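PDB 5IXP: extracellular solute-binding protein family 1 from Kribbella flavida, which probably binds an extracellular solute, perhaps a sugar, and delivers it to the membrane components of an ABC transporter. Local coordinates for residues A[15-20]-A[300-305]; A[19-24]-A[28-33]; A[56-61]-A[289-294]; A[86-91]-A[104-109]. All blocks are in the same frame, centred on the assembly; numbering follows the deposited sequence. Where two conformers were deposited one is given.

Interaction 1: A[15-20]-A[300-305]; sequences SDLYRE and QIKVFK
Leu17 and Glu20 of helix 15-24 meet Lys302 and Val303 of helix 297-307 in a helix-helix contact at the outer side of a periplasmic-binding-protein fold. The segments 15-20 and 300-305 run roughly antiparallel, at 144°, and their axes approach to 10.7 Å, so side chains alone span the gap. Lys302 does two jobs. Its chain is extended beyond CG, and partway along it the methylene CD lies 3.5 Å from Leu17 CD2, a tight carbon pair. At the far end the ammonium group forms a salt bridge with the modelled conformer of Glu20, whose extended chain arrives from the opposite direction; the bridge may not hold in the second conformer. Gln299 OE1 is a second acceptor for Lys302 NZ, which helps fix where the charge sits. Replacing Lys302 by an alanine would probably leave the Glu20 carboxylate without its cross-helix mate and take away the methylene that lies on Leu17 CD2. The other branch of the leucine, CD1, turns to Val303 and meets CG2 at 3.8 Å; Trp293 and Leu294 of helix 284-294 also pack on Leu17. The contact is therefore apolar on its buried side and ionic where the two partly exposed charged residues meet. There Lys302 NZ approaches Glu20 OE1 at 2.8 Å on the syn side of the carboxylate, 34° out of its plane.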
# COMPACT_ATOMS: atom_id res chain seq x y z
N SER A 15 15.91 -0.58 15.21
CA SER A 15 16.88 -0.16 16.24
C SER A 15 17.69 -1.33 16.78
O SER A 15 18.93 -1.24 16.90
CB SER A 15 16.16 0.55 17.38
OG SER A 15 15.63 1.79 16.93
N ASP A 16 17.03 -2.44 17.12
CA ASP A 16 17.79 -3.59 17.62
C ASP A 16 18.63 -4.22 16.52
O ASP A 16 19.71 -4.76 16.79
CB ASP A 16 16.87 -4.67 18.20
CG ASP A 16 16.04 -4.16 19.37
OD1 ASP A 16 16.53 -3.28 20.10
OD2 ASP A 16 14.90 -4.66 19.54
N LEU A 17 18.15 -4.15 15.27
CA LEU A 17 18.88 -4.77 14.18
C LEU A 17 20.22 -4.08 13.95
O LEU A 17 21.21 -4.74 13.65
CB LEU A 17 18.04 -4.74 12.90
CG LEU A 17 16.68 -5.42 13.00
CD1 LEU A 17 16.05 -5.54 11.63
CD2 LEU A 17 16.82 -6.78 13.65
N TYR A 18 20.26 -2.74 14.09
CA TYR A 18 21.53 -2.04 13.92
C TYR A 18 22.55 -2.53 14.93
O TYR A 18 23.73 -2.71 14.59
CB TYR A 18 21.34 -0.53 14.07
CG TYR A 18 20.36 0.12 13.13
CD1 TYR A 18 20.25 -0.29 11.80
CD2 TYR A 18 19.55 1.17 13.56
CE1 TYR A 18 19.35 0.33 10.92
CE2 TYR A 18 18.65 1.80 12.70
CZ TYR A 18 18.55 1.37 11.38
OH TYR A 18 17.66 1.99 10.53
N ARG A 19 22.12 -2.73 16.18
CA ARG A 19 23.03 -3.24 17.21
C ARG A 19 23.53 -4.63 16.85
O ARG A 19 24.72 -4.93 17.01
CB ARG A 19 22.33 -3.28 18.57
CG ARG A 19 21.87 -1.93 19.06
CD ARG A 19 21.24 -1.99 20.45
NE ARG A 19 20.63 -0.71 20.80
CZ ARG A 19 19.32 -0.47 20.80
NH1 ARG A 19 18.46 -1.44 20.51
NH2 ARG A 19 18.87 0.74 21.12
N GLU A 20 22.63 -5.49 16.36
CA GLU A 20 23.02 -6.84 15.96
C GLU A 20 24.04 -6.81 14.84
O GLU A 20 25.05 -7.52 14.87
CB GLU A 20 21.78 -7.63 15.54
CG GLU A 20 20.82 -7.90 16.67
CD GLU A 20 19.55 -8.59 16.20
OE1 GLU A 20 19.28 -8.60 14.99
OE2 GLU A 20 18.83 -9.12 17.06
N GLN A 300 13.12 -9.57 8.73
CA GLN A 300 11.73 -9.17 8.56
C GLN A 300 10.84 -9.81 9.62
O GLN A 300 9.85 -9.20 10.06
CB GLN A 300 11.25 -9.49 7.15
CG GLN A 300 12.06 -8.76 6.07
CD GLN A 300 11.19 -8.31 4.91
OE1 GLN A 300 9.97 -8.44 4.95
NE2 GLN A 300 11.81 -7.77 3.87
N ILE A 301 11.18 -11.02 10.07
CA ILE A 301 10.44 -11.62 11.18
C ILE A 301 10.65 -10.83 12.46
O ILE A 301 9.70 -10.58 13.21
CB ILE A 301 10.84 -13.10 11.35
CG1 ILE A 301 10.31 -13.91 10.16
CG2 ILE A 301 10.32 -13.63 12.68
CD1 ILE A 301 10.92 -15.28 10.04
N LYS A 302 11.89 -10.40 12.74
CA LYS A 302 12.13 -9.60 13.93
C LYS A 302 11.32 -8.31 13.91
O LYS A 302 10.74 -7.91 14.92
CB LYS A 302 13.62 -9.29 14.08
CG LYS A 302 14.48 -10.50 14.34
CD LYS A 302 15.94 -10.11 14.24
CE LYS A 302 16.85 -11.32 14.16
NZ LYS A 302 18.22 -10.91 13.74
N VAL A 303 11.28 -7.64 12.75
CA VAL A 303 10.51 -6.41 12.61
C VAL A 303 9.03 -6.68 12.78
O VAL A 303 8.31 -5.92 13.44
CB VAL A 303 10.82 -5.75 11.25
CG1 VAL A 303 9.85 -4.60 10.96
CG2 VAL A 303 12.30 -5.27 11.18
N PHE A 304 8.54 -7.78 12.20
CA PHE A 304 7.14 -8.16 12.38
C PHE A 304 6.79 -8.30 13.86
O PHE A 304 5.74 -7.82 14.30
CB PHE A 304 6.86 -9.47 11.63
CG PHE A 304 5.49 -10.03 11.88
CD1 PHE A 304 4.38 -9.48 11.25
CD2 PHE A 304 5.30 -11.13 12.72
CE1 PHE A 304 3.11 -10.00 11.47
CE2 PHE A 304 4.04 -11.65 12.94
CZ PHE A 304 2.94 -11.09 12.31
N LYS A 305 7.64 -8.96 14.64
CA LYS A 305 7.32 -9.11 16.06
C LYS A 305 7.47 -7.80 16.81
O LYS A 305 6.76 -7.58 17.79
CB LYS A 305 8.17 -10.20 16.69
CG LYS A 305 8.25 -11.45 15.84
CD LYS A 305 8.76 -12.61 16.63
CE LYS A 305 10.19 -12.40 17.03
NZ LYS A 305 11.04 -13.56 16.59

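Interaction 2: A[19-24]-A[28-33]; sequences REYEAA and VKITER
Glu22 reaches from helix 15-24 to the backbone of strand 28-34, where its OE2 accepts a hydrogen bond from Ile30 N at 2.8 Å. The bond is nearly straight, 174° at the hydrogen, and uses the anti lone pair of OE2, the one turned away from OE1. The glutamate chain is extended beyond CG, and on its way CG passes 3.3 Å from Val28 O. A water donates to the same OE2 and to Ile30 O, so the carboxylate holds the strand both directly and through solvent. Ile30 N is likely to lose this acceptor, and the water one of its two holds, if the glutamate gives way to an alanine. Beside this polar clasp, the ring of Tyr21 meets two aliphatic side chains: Val28 CG1 lies at its edge, 4.0 Å from CE2, while Ile30 CD1 approaches CD2 obliquely at 3.9 Å. Having CG anti to the backbone N (chi1 -165°) swings the tyrosine ring in beside Val28 and Ile30. His25 stacks on it, and Trp293 and Leu290 of helix 284-294 also pack against it. The contact closes the second half of a beta-alpha-beta unit, in which strand 28-34 lies parallel to strand 2-8 and helix 15-24 is the crossover between them.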
# COMPACT_ATOMS: atom_id res chain seq x y z
N ARG A 19 22.12 -2.73 16.18
CA ARG A 19 23.03 -3.24 17.21
C ARG A 19 23.53 -4.63 16.85
O ARG A 19 24.72 -4.93 17.01
CB ARG A 19 22.33 -3.28 18.57
CG ARG A 19 21.87 -1.93 19.06
CD ARG A 19 21.24 -1.99 20.45
NE ARG A 19 20.63 -0.71 20.80
CZ ARG A 19 19.32 -0.47 20.80
NH1 ARG A 19 18.46 -1.44 20.51
NH2 ARG A 19 18.87 0.74 21.12
N GLU A 20 22.63 -5.49 16.36
CA GLU A 20 23.02 -6.84 15.96
C GLU A 20 24.04 -6.81 14.84
O GLU A 20 25.05 -7.52 14.87
CB GLU A 20 21.78 -7.63 15.54
CG GLU A 20 20.82 -7.90 16.67
CD GLU A 20 19.55 -8.59 16.20
OE1 GLU A 20 19.28 -8.60 14.99
OE2 GLU A 20 18.83 -9.12 17.06
N TYR A 21 23.80 -5.97 13.82
CA TYR A 21 24.71 -5.92 12.69
C TYR A 21 26.10 -5.45 13.10
O TYR A 21 27.11 -6.02 12.66
CB TYR A 21 24.14 -5.00 11.61
CG TYR A 21 24.80 -5.14 10.26
CD1 TYR A 21 24.40 -6.15 9.39
CD2 TYR A 21 25.81 -4.28 9.86
CE1 TYR A 21 24.98 -6.29 8.14
CE2 TYR A 21 26.40 -4.40 8.61
CZ TYR A 21 25.98 -5.42 7.76
OH TYR A 21 26.54 -5.56 6.52
N GLU A 22 26.17 -4.43 13.95
CA GLU A 22 27.47 -3.94 14.41
C GLU A 22 28.19 -5.00 15.24
O GLU A 22 29.43 -5.09 15.19
CB GLU A 22 27.30 -2.67 15.23
CG GLU A 22 26.97 -1.42 14.40
CD GLU A 22 27.08 -0.16 15.23
OE1 GLU A 22 27.30 -0.31 16.45
OE2 GLU A 22 26.95 0.96 14.69
N ALA A 23 27.45 -5.80 16.00
CA ALA A 23 28.09 -6.87 16.76
C ALA A 23 28.70 -7.91 15.83
O ALA A 23 29.78 -8.46 16.11
CB ALA A 23 27.08 -7.52 17.71
N ALA A 24 28.04 -8.17 14.70
CA ALA A 24 28.54 -9.17 13.77
C ALA A 24 29.60 -8.62 12.83
O ALA A 24 30.40 -9.39 12.29
CB ALA A 24 27.38 -9.77 12.96
N VAL A 28 31.88 -1.81 11.08
CA VAL A 28 30.78 -1.02 10.53
C VAL A 28 30.11 -0.24 11.66
O VAL A 28 29.72 -0.82 12.68
CB VAL A 28 29.76 -1.91 9.80
CG1 VAL A 28 28.59 -1.06 9.26
CG2 VAL A 28 30.42 -2.67 8.68
N LYS A 29 29.97 1.06 11.46
CA LYS A 29 29.23 1.93 12.37
C LYS A 29 28.00 2.45 11.65
O LYS A 29 28.12 3.02 10.56
CB LYS A 29 30.09 3.09 12.87
CG LYS A 29 29.41 3.86 14.01
CD LYS A 29 30.25 5.02 14.54
CE LYS A 29 30.00 6.28 13.75
NZ LYS A 29 30.74 7.41 14.35
N ILE A 30 26.82 2.26 12.25
CA ILE A 30 25.54 2.64 11.66
C ILE A 30 24.98 3.82 12.43
O ILE A 30 24.86 3.78 13.66
CB ILE A 30 24.53 1.49 11.66
CG1 ILE A 30 25.05 0.29 10.87
CG2 ILE A 30 23.18 1.97 11.08
CD1 ILE A 30 24.20 -0.97 11.07
N THR A 31 24.57 4.85 11.70
CA THR A 31 23.84 5.97 12.28
C THR A 31 22.52 6.10 11.53
O THR A 31 22.50 6.13 10.30
CB THR A 31 24.62 7.28 12.15
OG1 THR A 31 25.93 7.13 12.71
CG2 THR A 31 23.87 8.41 12.88
N GLU A 32 21.41 6.16 12.27
CA GLU A 32 20.10 6.34 11.66
C GLU A 32 19.73 7.82 11.68
O GLU A 32 19.93 8.51 12.68
CB GLU A 32 19.03 5.52 12.37
CG GLU A 32 17.67 5.53 11.64
CD GLU A 32 16.60 4.68 12.34
OE1 GLU A 32 16.32 4.94 13.53
OE2 GLU A 32 16.06 3.74 11.71
N ARG A 33 19.15 8.29 10.57
CA ARG A 33 18.67 9.65 10.41
C ARG A 33 17.16 9.60 10.21
O ARG A 33 16.67 8.85 9.37
CB ARG A 33 19.37 10.30 9.21
CG ARG A 33 18.89 11.67 8.82
CD ARG A 33 19.53 12.08 7.50
NE ARG A 33 20.99 12.04 7.56
CZ ARG A 33 21.79 12.12 6.50
NH1 ARG A 33 21.26 12.22 5.29
NH2 ARG A 33 23.11 12.08 6.64
O HOH W 1 26.46 3.73 15.75
O HOH W 2 30.63 -2.37 14.66

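Interaction 3: A[56-61]-A[289-294]; sequences ADIEAM and KLAAWL
Ile58 has CG1 anti to its carbonyl carbon (chi1 -63°) and CD1 extended beyond it (chi2 168°), which carries the terminal methyl away from strand 58-62 and onto helix 284-294. From the helix, Leu290 answers with CG anti to the backbone N (chi1 173°), placing its CD2 branch beside that methyl. The result is a strand-to-helix contact in the alpha/beta architecture of a periplasmic binding protein, with the helix packed on one face of the central sheet. Ile58 CD1 is the one atom of its side chain within 4.2 Å of the segment 289-294, and it touches two successive residues there. It meets Leu290, with CD2 at 3.7 Å and CG almost as near, the two side chains crossing at about a right angle. It also meets Ala291, whose small side chain lets the methyl come close to the helix backbone itself. No hydrogen bond joins the segments; the touching residues are all buried, and the pairing is one of aliphatic surfaces. The strand is held in the sheet by backbone bonds of Ile58 to Thr5 and Ala7 of strand 2-8, and of Glu59 to Thr276 of strand 269-276. Leu275 of that last strand touches both Ile58 and Ala291 and so extends the apolar patch. Leu294, one turn further along the helix, packs on Ile6 of strand 2-8. At the contact itself, Ile58 CD1 stands 3.8 Å from Ala291 N and 4.1 Å from Ala291 CB.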
# COMPACT_ATOMS: atom_id res chain seq x y z
N ALA A 56 21.81 9.95 2.66
CA ALA A 56 22.26 8.82 3.44
C ALA A 56 22.79 7.73 2.52
O ALA A 56 22.51 7.71 1.31
CB ALA A 56 21.12 8.29 4.31
N ASP A 57 23.60 6.83 3.09
CA ASP A 57 24.08 5.69 2.30
C ASP A 57 22.95 4.75 1.94
O ASP A 57 22.97 4.14 0.86
CB ASP A 57 25.16 4.94 3.07
CG ASP A 57 26.36 5.81 3.38
OD1 ASP A 57 27.13 6.08 2.44
OD2 ASP A 57 26.50 6.22 4.55
N ILE A 58 21.98 4.58 2.84
CA ILE A 58 20.75 3.84 2.55
C ILE A 58 19.60 4.81 2.74
O ILE A 58 19.46 5.40 3.81
CB ILE A 58 20.58 2.61 3.47
CG1 ILE A 58 21.73 1.61 3.24
CG2 ILE A 58 19.20 1.93 3.22
CD1 ILE A 58 21.79 0.49 4.33
N GLU A 59 18.78 4.98 1.70
CA GLU A 59 17.61 5.85 1.75
C GLU A 59 16.35 5.00 1.63
O GLU A 59 16.15 4.31 0.63
CB GLU A 59 17.64 6.90 0.62
CG GLU A 59 18.70 8.00 0.80
CD GLU A 59 18.25 9.12 1.75
OE1 GLU A 59 17.10 9.09 2.20
OE2 GLU A 59 19.07 10.03 2.04
N ALA A 60 15.48 5.09 2.64
CA ALA A 60 14.21 4.39 2.57
C ALA A 60 13.25 5.13 1.64
O ALA A 60 13.26 6.36 1.54
CB ALA A 60 13.57 4.24 3.95
N MSE A 61 12.41 4.35 0.97
CA MSE A 61 11.49 4.86 -0.03
C MSE A 61 10.18 4.10 0.08
O MSE A 61 10.18 2.86 0.03
CB MSE A 61 12.09 4.70 -1.43
CG MSE A 61 11.75 5.76 -2.40
SE MSE A 61 13.05 5.75 -3.79
CE MSE A 61 14.42 6.95 -3.16
N LYS A 289 25.15 -4.38 1.24
CA LYS A 289 25.20 -5.54 2.12
C LYS A 289 24.28 -5.35 3.32
O LYS A 289 23.54 -6.26 3.71
CB LYS A 289 26.63 -5.83 2.59
CG LYS A 289 26.71 -7.14 3.36
CD LYS A 289 27.94 -7.28 4.28
CE LYS A 289 29.22 -7.00 3.57
NZ LYS A 289 30.38 -7.18 4.51
N LEU A 290 24.35 -4.16 3.94
CA LEU A 290 23.50 -3.89 5.09
C LEU A 290 22.03 -3.87 4.70
O LEU A 290 21.18 -4.42 5.42
CB LEU A 290 23.91 -2.56 5.74
CG LEU A 290 22.97 -2.06 6.87
CD1 LEU A 290 22.87 -3.09 8.00
CD2 LEU A 290 23.42 -0.68 7.40
N ALA A 291 21.71 -3.26 3.55
CA ALA A 291 20.32 -3.21 3.10
C ALA A 291 19.78 -4.61 2.84
O ALA A 291 18.63 -4.92 3.17
CB ALA A 291 20.19 -2.35 1.85
N ALA A 292 20.61 -5.48 2.24
CA ALA A 292 20.18 -6.85 2.01
C ALA A 292 19.95 -7.58 3.33
O ALA A 292 19.00 -8.36 3.46
CB ALA A 292 21.21 -7.59 1.16
N TRP A 293 20.81 -7.34 4.32
CA TRP A 293 20.62 -8.02 5.60
C TRP A 293 19.37 -7.51 6.32
O TRP A 293 18.60 -8.31 6.88
CB TRP A 293 21.87 -7.83 6.47
CG TRP A 293 21.75 -8.52 7.80
CD1 TRP A 293 22.02 -9.83 8.06
CD2 TRP A 293 21.35 -7.93 9.04
NE1 TRP A 293 21.80 -10.10 9.39
CE2 TRP A 293 21.38 -8.95 10.01
CE3 TRP A 293 20.96 -6.64 9.42
CZ2 TRP A 293 21.04 -8.72 11.34
CZ3 TRP A 293 20.63 -6.42 10.74
CH2 TRP A 293 20.68 -7.45 11.69
N LEU A 294 19.15 -6.20 6.31
CA LEU A 294 17.97 -5.65 6.98
C LEU A 294 16.68 -6.17 6.37
O LEU A 294 15.65 -6.19 7.04
CB LEU A 294 17.99 -4.11 6.91
CG LEU A 294 19.02 -3.39 7.79
CD1 LEU A 294 19.14 -1.93 7.35
CD2 LEU A 294 18.66 -3.47 9.28

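Interaction 4: A[86-91]-A[104-109]; sequences ELKSRW and GRIIGY. With FMT (formic acid), chain B.
Trp91 and Tyr109 lie with their ring planes nearly parallel, 16° apart, but slid so far past each other that they barely overlap: the tyrosine ring and the six-membered ring of the indole have centroids 5.2 Å apart. The touch is made by the outer corner of the indole, where CH2 comes within 3.3 Å of Tyr109 CD1. Trp91 is fixed at its other end, since NE1 donates to Gly110 O. Leu87 comes to the hydroxyl end of the tyrosine, its CD1 3.9 Å from Tyr109 OH, with the two side chains at about a right angle. At the margin the aliphatic part of Lys88 takes over, CD meeting Ile106 CD1 at 3.8 Å. Arg90 points its guanidinium edge at a formic acid molecule (or formate), probably from the crystallisation liquor: NE binds its O2 at 2.9 Å and NH1 its O1 at 3.0 Å, a two-pronged grip. Leu87 CD1 lies above one guanidinium face and Arg90 CD above one face of the Trp91 indole, each offset toward the rim. Outside the two segments, Ala292 O accepts a hydrogen bond from Arg90 NH2, and Leu87 and Tyr109 both touch Ala292, so the segments 86-91 and 104-109 come together against helix 284-294.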
# COMPACT_ATOMS: atom_id res chain seq x y z
N GLU A 86 20.86 -12.90 -7.41
CA GLU A 86 20.76 -14.11 -6.60
C GLU A 86 19.70 -13.97 -5.50
O GLU A 86 19.07 -14.97 -5.13
CB GLU A 86 22.12 -14.43 -5.97
N LEU A 87 19.49 -12.76 -4.98
CA LEU A 87 18.53 -12.60 -3.89
C LEU A 87 17.09 -12.49 -4.36
O LEU A 87 16.18 -12.66 -3.55
CB LEU A 87 18.85 -11.34 -3.08
CG LEU A 87 20.09 -11.34 -2.20
CD1 LEU A 87 20.16 -10.01 -1.45
CD2 LEU A 87 20.09 -12.51 -1.24
N LYS A 88 16.86 -12.20 -5.65
CA LYS A 88 15.52 -11.88 -6.16
C LYS A 88 14.42 -12.80 -5.63
O LYS A 88 13.36 -12.33 -5.18
CB LYS A 88 15.57 -11.94 -7.70
CG LYS A 88 14.89 -10.79 -8.40
CD LYS A 88 15.51 -10.52 -9.77
CE LYS A 88 15.33 -11.69 -10.73
NZ LYS A 88 15.87 -11.37 -12.09
N SER A 89 14.67 -14.12 -5.65
CA SER A 89 13.69 -15.12 -5.23
C SER A 89 13.33 -15.06 -3.74
O SER A 89 12.39 -15.74 -3.32
CB SER A 89 14.24 -16.50 -5.54
OG SER A 89 15.54 -16.59 -5.00
N ARG A 90 14.07 -14.28 -2.95
CA ARG A 90 13.72 -14.06 -1.55
C ARG A 90 12.36 -13.38 -1.42
O ARG A 90 11.60 -13.67 -0.48
CB ARG A 90 14.82 -13.21 -0.89
CG ARG A 90 14.41 -12.47 0.36
CD ARG A 90 15.38 -11.32 0.67
NE ARG A 90 16.68 -11.78 1.13
CZ ARG A 90 17.65 -10.98 1.57
NH1 ARG A 90 18.80 -11.49 1.98
NH2 ARG A 90 17.45 -9.66 1.60
N TRP A 91 12.03 -12.49 -2.34
CA TRP A 91 10.84 -11.65 -2.27
C TRP A 91 9.72 -12.18 -3.16
O TRP A 91 9.96 -12.88 -4.14
CB TRP A 91 11.17 -10.22 -2.70
CG TRP A 91 11.99 -9.40 -1.73
CD1 TRP A 91 11.52 -8.69 -0.66
CD2 TRP A 91 13.40 -9.17 -1.78
NE1 TRP A 91 12.56 -8.04 -0.03
CE2 TRP A 91 13.72 -8.32 -0.70
CE3 TRP A 91 14.41 -9.60 -2.64
CZ2 TRP A 91 15.03 -7.91 -0.45
CZ3 TRP A 91 15.72 -9.18 -2.39
CH2 TRP A 91 16.01 -8.34 -1.29
N GLY A 104 15.53 -3.24 -16.39
CA GLY A 104 15.94 -4.34 -15.54
C GLY A 104 16.78 -3.99 -14.33
O GLY A 104 17.13 -4.90 -13.56
N ARG A 105 17.13 -2.72 -14.13
CA ARG A 105 17.92 -2.36 -12.96
C ARG A 105 17.06 -2.42 -11.70
O ARG A 105 15.89 -2.03 -11.72
CB ARG A 105 18.51 -0.96 -13.14
CG ARG A 105 19.61 -0.90 -14.21
CD ARG A 105 20.06 0.53 -14.46
NE ARG A 105 19.06 1.30 -15.20
CZ ARG A 105 19.12 2.62 -15.38
NH1 ARG A 105 18.17 3.24 -16.07
NH2 ARG A 105 20.11 3.32 -14.85
N ILE A 106 17.63 -2.92 -10.62
CA ILE A 106 16.90 -3.07 -9.36
C ILE A 106 17.45 -2.03 -8.39
O ILE A 106 18.61 -2.11 -7.98
CB ILE A 106 17.02 -4.49 -8.79
CG1 ILE A 106 16.43 -5.50 -9.77
CG2 ILE A 106 16.32 -4.58 -7.44
CD1 ILE A 106 16.67 -6.94 -9.38
N ILE A 107 16.63 -1.05 -8.02
CA ILE A 107 17.13 0.05 -7.21
C ILE A 107 16.71 -0.04 -5.76
O ILE A 107 17.15 0.79 -4.95
CB ILE A 107 16.73 1.42 -7.79
CG1 ILE A 107 15.22 1.63 -7.74
CG2 ILE A 107 17.27 1.58 -9.22
CD1 ILE A 107 14.82 3.10 -7.98
N GLY A 108 15.90 -1.02 -5.39
CA GLY A 108 15.47 -1.14 -4.00
C GLY A 108 15.32 -2.58 -3.55
O GLY A 108 14.96 -3.47 -4.33
N TYR A 109 15.59 -2.79 -2.27
CA TYR A 109 15.31 -4.04 -1.57
C TYR A 109 14.06 -3.86 -0.72
O TYR A 109 14.00 -2.96 0.12
CB TYR A 109 16.49 -4.44 -0.68
CG TYR A 109 17.68 -5.00 -1.41
CD1 TYR A 109 17.53 -5.71 -2.60
CD2 TYR A 109 18.96 -4.87 -0.87
CE1 TYR A 109 18.63 -6.27 -3.25
CE2 TYR A 109 20.07 -5.42 -1.52
CZ TYR A 109 19.90 -6.11 -2.71
OH TYR A 109 21.00 -6.66 -3.35
C FMT B . 18.18 -14.82 1.75
O1 FMT B . 18.86 -14.39 2.68
O2 FMT B . 16.97 -14.65 1.65

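All four contacts lie in one part of the chain's fold, and helix 284-294 links them: it supplies one side of interaction 3 and touches segments of the other three. Interactions 2, 3 and 4 also reach the same mixed sheet. Interactions 1 and 2 share helix 15-24, their centres 12 Å apart; those of interactions 3 and 4 are 13 Å apart, while 2 and 4, at 23 Å, do not touch. Along the chain, 19-24 with 28-33 is local, and 86-91 with 104-109 nearly so. By contrast, 56-61 with 289-294 and 15-20 with 300-305 return late helices onto early segments, consistent with the lobe build of a periplasmic binding protein.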